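Local structure of alkane monooxygenase (Geobacillus thermodenitrificans, 3B9O) at residues W23-N28 / N297-Y302. The protein belongs to the luciferase-like monooxygenase family, has a TIM-barrel fold and binds flavin mononucleotide in a pocket. Numbering follows the deposited sequence.
Sequences WRHPEN and NSFQKY
The Tyr302 ring takes His25 over one face, with His25 CA 4.0 Å from the ring centroid and almost on the ring normal, a CH-pi contact. Lys301 CG lies against the opposite face, near the rim. The His25 imidazole turns an edge to the Tyr302 face in an offset edge-to-face pair, planes at 64°. One face of the imidazole in turn receives the edge of Phe299, so the three rings form an aromatic cluster. Pro26 CD lies over the opposite imidazole face, toward its rim. Ser298 OG sits at the imidazole edge, 3.0 Å from His25 CE1. With CG anti to the backbone N (chi1 -171°), the His25 ring extends toward the helix. Pro26 CD also packs at the hydroxyl end of Tyr302, 3.6 Å from Tyr302 OH. Arg24 CB touches Tyr302 CD2 at 3.7 Å. The Arg24 side chain bends at chi3, and its NH2 gives a weak, strongly bent hydrogen bond to Tyr302 O (2.7 Å, 127°). Arg24 NE is hydrogen-bonded to Gly21 O. Phe299 also packs on Leu22, Leu344 and Val381. The contact joins the loop between strand 6-12 and helix 36-48 to helix 289-302, at the periphery of the TIM barrel of this luciferase-like monooxygenase.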
loop_
_atom_site.group_PDB
_atom_site.type_symbol
_atom_site.label_atom_id
_atom_site.label_comp_id
_atom_site.label_asym_id
_atom_site.label_seq_id
_atom_site.Cartn_x
_atom_site.Cartn_y
_atom_site.Cartn_z
ATOM N N TRP A 23 -0.686 20.592 -5.429
ATOM C CA TRP A 23 -1.699 20.584 -6.507
ATOM C C TRP A 23 -1.623 21.875 -7.333
ATOM O O TRP A 23 -1.911 21.879 -8.538
ATOM C CB TRP A 23 -3.108 20.384 -5.936
ATOM C CG TRP A 23 -3.629 21.486 -5.070
ATOM C CD1 TRP A 23 -3.546 21.561 -3.695
ATOM C CD2 TRP A 23 -4.369 22.658 -5.491
ATOM N NE1 TRP A 23 -4.186 22.694 -3.242
ATOM C CE2 TRP A 23 -4.706 23.381 -4.318
ATOM C CE3 TRP A 23 -4.785 23.162 -6.745
ATOM C CZ2 TRP A 23 -5.420 24.598 -4.357
ATOM C CZ3 TRP A 23 -5.517 24.366 -6.777
ATOM C CH2 TRP A 23 -5.797 25.074 -5.598
ATOM N N ARG A 24 -1.187 22.955 -6.672
ATOM C CA ARG A 24 -0.949 24.266 -7.316
ATOM C C ARG A 24 0.214 24.359 -8.308
ATOM O O ARG A 24 0.256 25.259 -9.155
ATOM C CB ARG A 24 -0.769 25.326 -6.242
ATOM C CG ARG A 24 -1.972 25.473 -5.321
ATOM C CD ARG A 24 -1.652 26.416 -4.143
ATOM N NE ARG A 24 -0.680 25.859 -3.180
ATOM C CZ ARG A 24 0.002 26.588 -2.296
ATOM N NH1 ARG A 24 -0.142 27.917 -2.274
ATOM N NH2 ARG A 24 0.831 26.012 -1.436
ATOM N N HIS A 25 1.191 23.476 -8.180
ATOM C CA HIS A 25 2.359 23.515 -9.046
ATOM C C HIS A 25 1.957 23.432 -10.542
ATOM O O HIS A 25 1.130 22.608 -10.922
ATOM C CB HIS A 25 3.331 22.403 -8.660
ATOM C CG HIS A 25 4.652 22.507 -9.347
ATOM N ND1 HIS A 25 5.772 23.029 -8.725
ATOM C CD2 HIS A 25 5.030 22.191 -10.606
ATOM C CE1 HIS A 25 6.787 22.996 -9.570
ATOM N NE2 HIS A 25 6.364 22.491 -10.713
ATOM N N PRO A 26 2.539 24.307 -11.393
ATOM C CA PRO A 26 2.040 24.411 -12.755
ATOM C C PRO A 26 2.222 23.137 -13.572
ATOM O O PRO A 26 1.617 23.011 -14.641
ATOM C CB PRO A 26 2.885 25.545 -13.363
ATOM C CG PRO A 26 3.554 26.193 -12.259
ATOM C CD PRO A 26 3.673 25.212 -11.150
ATOM N N GLU A 27 3.045 22.213 -13.082
ATOM C CA GLU A 27 3.348 21.007 -13.830
ATOM C C GLU A 27 2.478 19.820 -13.391
ATOM O O GLU A 27 2.493 18.790 -14.029
ATOM C CB GLU A 27 4.842 20.657 -13.721
ATOM C CG GLU A 27 5.786 21.588 -14.509
ATOM C CD GLU A 27 5.588 21.524 -16.028
ATOM O OE1 GLU A 27 5.110 22.527 -16.606
ATOM O OE2 GLU A 27 5.895 20.473 -16.649
ATOM N N ASN A 28 1.684 20.007 -12.342
ATOM C CA ASN A 28 0.999 18.917 -11.662
ATOM C C ASN A 28 -0.293 18.520 -12.350
ATOM O O ASN A 28 -0.875 19.287 -13.109
ATOM C CB ASN A 28 0.724 19.338 -10.198
ATOM C CG ASN A 28 0.847 18.184 -9.216
ATOM O OD1 ASN A 28 0.967 18.381 -7.988
ATOM N ND2 ASN A 28 0.830 16.988 -9.738
ATOM N N ASN A 297 13.692 23.414 -4.741
ATOM C CA ASN A 297 13.379 24.781 -4.334
ATOM C C ASN A 297 11.984 25.198 -4.872
ATOM O O ASN A 297 11.233 25.926 -4.199
ATOM C CB ASN A 297 14.507 25.748 -4.773
ATOM C CG ASN A 297 15.702 25.581 -3.971
ATOM N N SER A 298 11.640 24.704 -6.062
ATOM C CA SER A 298 10.313 24.908 -6.663
ATOM C C SER A 298 9.180 24.273 -5.866
ATOM O O SER A 298 8.137 24.917 -5.638
ATOM C CB SER A 298 10.294 24.383 -8.099
ATOM O OG SER A 298 9.087 24.759 -8.747
ATOM N N PHE A 299 9.384 23.031 -5.416
ATOM C CA PHE A 299 8.366 22.307 -4.644
ATOM C C PHE A 299 8.202 22.906 -3.269
ATOM O O PHE A 299 7.109 22.934 -2.726
ATOM C CB PHE A 299 8.693 20.814 -4.490
ATOM C CG PHE A 299 8.835 20.061 -5.797
ATOM C CD1 PHE A 299 9.599 18.907 -5.848
ATOM C CD2 PHE A 299 8.220 20.504 -6.965
ATOM C CE1 PHE A 299 9.735 18.194 -7.034
ATOM C CE2 PHE A 299 8.357 19.800 -8.159
ATOM C CZ PHE A 299 9.112 18.635 -8.194
ATOM N N GLN A 300 9.305 23.391 -2.706
ATOM C CA GLN A 300 9.285 23.972 -1.377
ATOM C C GLN A 300 8.367 25.178 -1.322
ATOM O O GLN A 300 7.621 25.315 -0.351
ATOM C CB GLN A 300 10.704 24.303 -0.897
ATOM C CG GLN A 300 10.788 24.925 0.493
ATOM C CD GLN A 300 10.130 24.077 1.580
ATOM O OE1 GLN A 300 10.530 22.937 1.822
ATOM N NE2 GLN A 300 9.119 24.645 2.254
ATOM N N LYS A 301 8.403 26.019 -2.363
ATOM C CA LYS A 301 7.504 27.187 -2.525
ATOM C C LYS A 301 6.002 26.841 -2.363
ATOM O O LYS A 301 5.221 27.614 -1.784
ATOM C CB LYS A 301 7.772 27.814 -3.899
ATOM C CG LYS A 301 6.760 28.827 -4.388
ATOM C CD LYS A 301 7.082 29.285 -5.827
ATOM C CE LYS A 301 6.032 30.268 -6.366
ATOM N NZ LYS A 301 6.532 30.894 -7.647
ATOM N N TYR A 302 5.607 25.666 -2.861
ATOM C CA TYR A 302 4.205 25.183 -2.810
ATOM C C TYR A 302 3.824 24.331 -1.605
ATOM O O TYR A 302 2.646 24.029 -1.438
ATOM C CB TYR A 302 3.855 24.399 -4.095
ATOM C CG TYR A 302 3.914 25.261 -5.315
ATOM C CD1 TYR A 302 5.087 25.360 -6.054
ATOM C CD2 TYR A 302 2.810 26.028 -5.711
ATOM C CE1 TYR A 302 5.158 26.175 -7.173
ATOM C CE2 TYR A 302 2.884 26.881 -6.835
ATOM C CZ TYR A 302 4.049 26.925 -7.556
ATOM O OH TYR A 302 4.142 27.708 -8.669
#